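Local coordinates for L-tyrosine isonitrile synthase (Pseudomonas aeruginosa, PDB 3E59), which makes the isonitrile group of paerucumarin's precursor, converting L-tyrosine to its isocyano derivative with C2 of ribulose 5-phosphate as the carbon source, at residues R25-R30 and R274-T279. Sequence-based numbering, arbitrary orientation.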
ATOM      1  N   ARG A  25       2.032  12.776   0.796  1.00 36.68           N
ATOM      2  CA  ARG A  25       3.094  13.584   1.397  1.00 37.14           C
ATOM      3  C   ARG A  25       3.131  13.254   2.879  1.00 37.78           C
ATOM      4  O   ARG A  25       2.123  12.798   3.419  1.00 37.21           O
ATOM      5  CB  ARG A  25       2.800  15.076   1.227  1.00 38.49           C
ATOM      6  CG  ARG A  25       2.697  15.564  -0.218  1.00 39.89           C
ATOM      7  CD  ARG A  25       2.579  17.079  -0.260  1.00 41.56           C
ATOM      8  NE  ARG A  25       3.794  17.736   0.230  1.00 43.83           N
ATOM      9  CZ  ARG A  25       3.857  18.985   0.688  1.00 44.23           C
ATOM     10  NH1 ARG A  25       2.772  19.752   0.739  1.00 42.67           N
ATOM     11  NH2 ARG A  25       5.020  19.469   1.104  1.00 45.40           N
ATOM     12  N   TYR A  26       4.280  13.458   3.533  1.00 36.68           N
ATOM     13  CA  TYR A  26       4.352  13.355   4.991  1.00 36.86           C
ATOM     14  C   TYR A  26       3.474  14.445   5.592  1.00 35.04           C
ATOM     15  O   TYR A  26       3.630  15.606   5.227  1.00 37.08           O
ATOM     16  CB  TYR A  26       5.804  13.475   5.490  1.00 36.42           C
ATOM     17  CG  TYR A  26       6.680  12.318   5.058  1.00 37.10           C
ATOM     18  CD1 TYR A  26       6.669  11.105   5.757  1.00 35.73           C
ATOM     19  CD2 TYR A  26       7.495  12.423   3.928  1.00 37.25           C
ATOM     20  CE1 TYR A  26       7.473  10.041   5.356  1.00 37.38           C
ATOM     21  CE2 TYR A  26       8.300  11.363   3.516  1.00 37.18           C
ATOM     22  CZ  TYR A  26       8.280  10.182   4.229  1.00 36.67           C
ATOM     23  OH  TYR A  26       9.058   9.140   3.825  1.00 38.73           O
ATOM     24  N   PRO A  27       2.524  14.077   6.487  1.00 35.96           N
ATOM     25  CA  PRO A  27       1.656  15.090   7.129  1.00 37.25           C
ATOM     26  C   PRO A  27       2.483  16.230   7.727  1.00 36.93           C
ATOM     27  O   PRO A  27       2.066  17.387   7.679  1.00 36.95           O
ATOM     28  CB  PRO A  27       0.954  14.303   8.249  1.00 38.27           C
ATOM     29  CG  PRO A  27       0.941  12.884   7.749  1.00 40.25           C
ATOM     30  CD  PRO A  27       2.212  12.711   6.954  1.00 36.71           C
ATOM     31  N   GLU A  28       3.656  15.892   8.265  1.00 35.83           N
ATOM     32  CA  GLU A  28       4.569  16.870   8.865  1.00 39.93           C
ATOM     33  C   GLU A  28       5.113  17.922   7.879  1.00 40.58           C
ATOM     34  O   GLU A  28       5.578  18.983   8.298  1.00 39.18           O
ATOM     35  CB  GLU A  28       5.726  16.146   9.577  1.00 40.27           C
ATOM     36  CG  GLU A  28       5.282  15.337  10.817  1.00 38.98           C
ATOM     37  CD  GLU A  28       4.703  13.955  10.497  1.00 38.60           C
ATOM     38  OE1 GLU A  28       4.645  13.560   9.300  1.00 35.03           O
ATOM     39  OE2 GLU A  28       4.325  13.242  11.457  1.00 36.83           O
ATOM     40  N   HIS A  29       5.040  17.632   6.579  1.00 41.18           N
ATOM     41  CA  HIS A  29       5.548  18.551   5.548  1.00 42.25           C
ATOM     42  C   HIS A  29       4.474  19.431   4.908  1.00 44.89           C
ATOM     43  O   HIS A  29       4.801  20.391   4.216  1.00 44.81           O
ATOM     44  CB  HIS A  29       6.297  17.792   4.440  1.00 40.41           C
ATOM     45  CG  HIS A  29       7.486  17.017   4.920  1.00 39.42           C
ATOM     46  ND1 HIS A  29       8.108  16.064   4.146  1.00 39.93           N
ATOM     47  CD2 HIS A  29       8.164  17.047   6.094  1.00 41.36           C
ATOM     48  CE1 HIS A  29       9.126  15.548   4.812  1.00 39.05           C
ATOM     49  NE2 HIS A  29       9.177  16.122   6.001  1.00 41.51           N
ATOM     50  N   ARG A  30       3.200  19.111   5.135  1.00 47.58           N
ATOM     51  CA  ARG A  30       2.098  19.799   4.451  1.00 50.83           C
ATOM     52  C   ARG A  30       1.942  21.281   4.823  1.00 54.52           C
ATOM     53  O   ARG A  30       1.718  22.119   3.942  1.00 56.10           O
ATOM     54  CB  ARG A  30       0.773  19.051   4.656  1.00 50.49           C
ATOM     55  CG  ARG A  30       0.717  17.676   3.977  1.00 50.86           C
ATOM     56  CD  ARG A  30      -0.718  17.155   3.842  1.00 50.54           C
ATOM     57  NE  ARG A  30      -0.795  15.996   2.950  1.00 49.99           N
ATOM     58  CZ  ARG A  30      -0.977  16.055   1.629  1.00 49.91           C
ATOM     59  NH1 ARG A  30      -1.114  17.222   1.017  1.00 48.15           N
ATOM     60  NH2 ARG A  30      -1.030  14.935   0.915  1.00 50.40           N
ATOM     61  N   ARG A 274      -7.941  12.255   4.628  1.00 37.74           N
ATOM     62  CA  ARG A 274      -7.193  13.238   5.413  1.00 36.72           C
ATOM     63  C   ARG A 274      -5.822  12.711   5.867  1.00 36.36           C
ATOM     64  O   ARG A 274      -4.873  13.480   5.990  1.00 38.75           O
ATOM     65  CB  ARG A 274      -8.005  13.635   6.655  1.00 40.88           C
ATOM     66  N   ASP A 275      -5.741  11.407   6.130  1.00 33.27           N
ATOM     67  CA  ASP A 275      -4.541  10.774   6.651  1.00 33.29           C
ATOM     68  C   ASP A 275      -3.743  10.156   5.514  1.00 35.28           C
ATOM     69  O   ASP A 275      -4.201   9.203   4.877  1.00 34.79           O
ATOM     70  CB  ASP A 275      -4.916   9.717   7.691  1.00 32.47           C
ATOM     71  CG  ASP A 275      -3.708   9.001   8.288  1.00 36.85           C
ATOM     72  OD1 ASP A 275      -2.536   9.334   7.965  1.00 38.42           O
ATOM     73  OD2 ASP A 275      -3.939   8.069   9.086  1.00 38.97           O
ATOM     74  N   ASP A 276      -2.545  10.698   5.275  1.00 34.28           N
ATOM     75  CA  ASP A 276      -1.651  10.195   4.211  1.00 32.63           C
ATOM     76  C   ASP A 276      -1.128   8.779   4.442  1.00 29.73           C
ATOM     77  O   ASP A 276      -0.672   8.137   3.497  1.00 31.11           O
ATOM     78  CB  ASP A 276      -0.452  11.138   3.998  1.00 33.27           C
ATOM     79  CG  ASP A 276      -0.844  12.440   3.331  1.00 35.57           C
ATOM     80  OD1 ASP A 276      -0.951  12.484   2.078  1.00 35.32           O
ATOM     81  OD2 ASP A 276      -1.035  13.427   4.072  1.00 35.12           O
ATOM     82  N   TRP A 277      -1.157   8.315   5.694  1.00 26.53           N
ATOM     83  CA  TRP A 277      -0.775   6.939   6.031  1.00 29.51           C
ATOM     84  C   TRP A 277      -1.926   5.911   5.927  1.00 31.42           C
ATOM     85  O   TRP A 277      -1.695   4.697   6.019  1.00 30.63           O
ATOM     86  CB  TRP A 277      -0.159   6.884   7.448  1.00 30.16           C
ATOM     87  CG  TRP A 277       1.193   7.538   7.519  1.00 31.93           C
ATOM     88  CD1 TRP A 277       1.472   8.808   7.939  1.00 30.63           C
ATOM     89  CD2 TRP A 277       2.448   6.957   7.132  1.00 29.06           C
ATOM     90  NE1 TRP A 277       2.821   9.050   7.847  1.00 30.91           N
ATOM     91  CE2 TRP A 277       3.446   7.930   7.357  1.00 30.93           C
ATOM     92  CE3 TRP A 277       2.828   5.705   6.637  1.00 31.21           C
ATOM     93  CZ2 TRP A 277       4.806   7.696   7.084  1.00 30.05           C
ATOM     94  CZ3 TRP A 277       4.192   5.466   6.377  1.00 30.92           C
ATOM     95  CH2 TRP A 277       5.156   6.463   6.600  1.00 30.05           C
ATOM     96  N   LEU A 278      -3.156   6.391   5.757  1.00 31.31           N
ATOM     97  CA  LEU A 278      -4.314   5.504   5.818  1.00 31.98           C
ATOM     98  C   LEU A 278      -4.504   4.766   4.502  1.00 31.57           C
ATOM     99  O   LEU A 278      -4.439   5.370   3.432  1.00 31.05           O
ATOM    100  CB  LEU A 278      -5.593   6.275   6.181  1.00 31.05           C
ATOM    101  CG  LEU A 278      -6.852   5.441   6.490  1.00 31.62           C
ATOM    102  CD1 LEU A 278      -6.600   4.424   7.615  1.00 28.93           C
ATOM    103  CD2 LEU A 278      -8.019   6.361   6.864  1.00 32.83           C
ATOM    104  N   THR A 279      -4.745   3.461   4.610  1.00 29.81           N
ATOM    105  CA  THR A 279      -4.999   2.602   3.469  1.00 33.98           C
ATOM    106  C   THR A 279      -6.328   1.832   3.671  1.00 35.27           C
ATOM    107  O   THR A 279      -6.772   1.666   4.810  1.00 35.49           O
ATOM    108  CB  THR A 279      -3.841   1.632   3.248  1.00 32.49           C
ATOM    109  OG1 THR A 279      -3.705   0.803   4.402  1.00 33.65           O
ATOM    110  CG2 THR A 279      -2.512   2.395   2.990  1.00 30.97           C
TER
HETATM  111  O   HOH W   1       4.656  10.880   8.962  1.00 31.48           O
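Arg25 and Asp276 bring the two backbones closest, their CA atoms 6.5 Å apart, just ahead of a short, weakly bonded helical turn in residues 25-30 and where residues 275-278 fold as a type I beta turn. Asp276, at the second position of that turn, points its carboxylate at Arg30, which reaches in from the opposite direction on a chain extended from CG to NE. Arg30 meets it side-on: its NE binds Asp276 OD2 at 2.8 Å, and its NH2 binds Asp276 OD1 at 2.7 Å, nearly straight and through the syn lone pair. The two bonds make a bidentate salt bridge, its planes 12° apart and so nearly coplanar. Arg25 N adds a longer bond to Asp276 OD1, 3.3 Å, descending from above the carboxylate plane, and His269 also bonds to this oxygen. An Asx turn is superimposed on the start of the beta turn: Asp275 OD1 accepts from Trp277 N at 2.8 Å. The beta turn belongs to the loop between strand 265-267, at one edge of the parallel sheet, and strand 284-287 of the mixed sheet, and it docks here on the N-terminal region, where Arg24 takes up the carbonyls of Asp276 and Leu278. Beside the salt bridge, Trp277 CG lies next to its own backbone N, anti to the carbonyl carbon (chi1 -70°), which swings the indole toward residues 26 and 27, bringing Trp277 CZ2 to 3.9 Å from CE1 of Tyr26, while Pro27 CD lies 3.8 Å from Trp277 NE1. Helix 193-210 packs against both aromatic side chains. A water in the indole plane accepts from Trp277 NE1 and donates to Glu28 OE1.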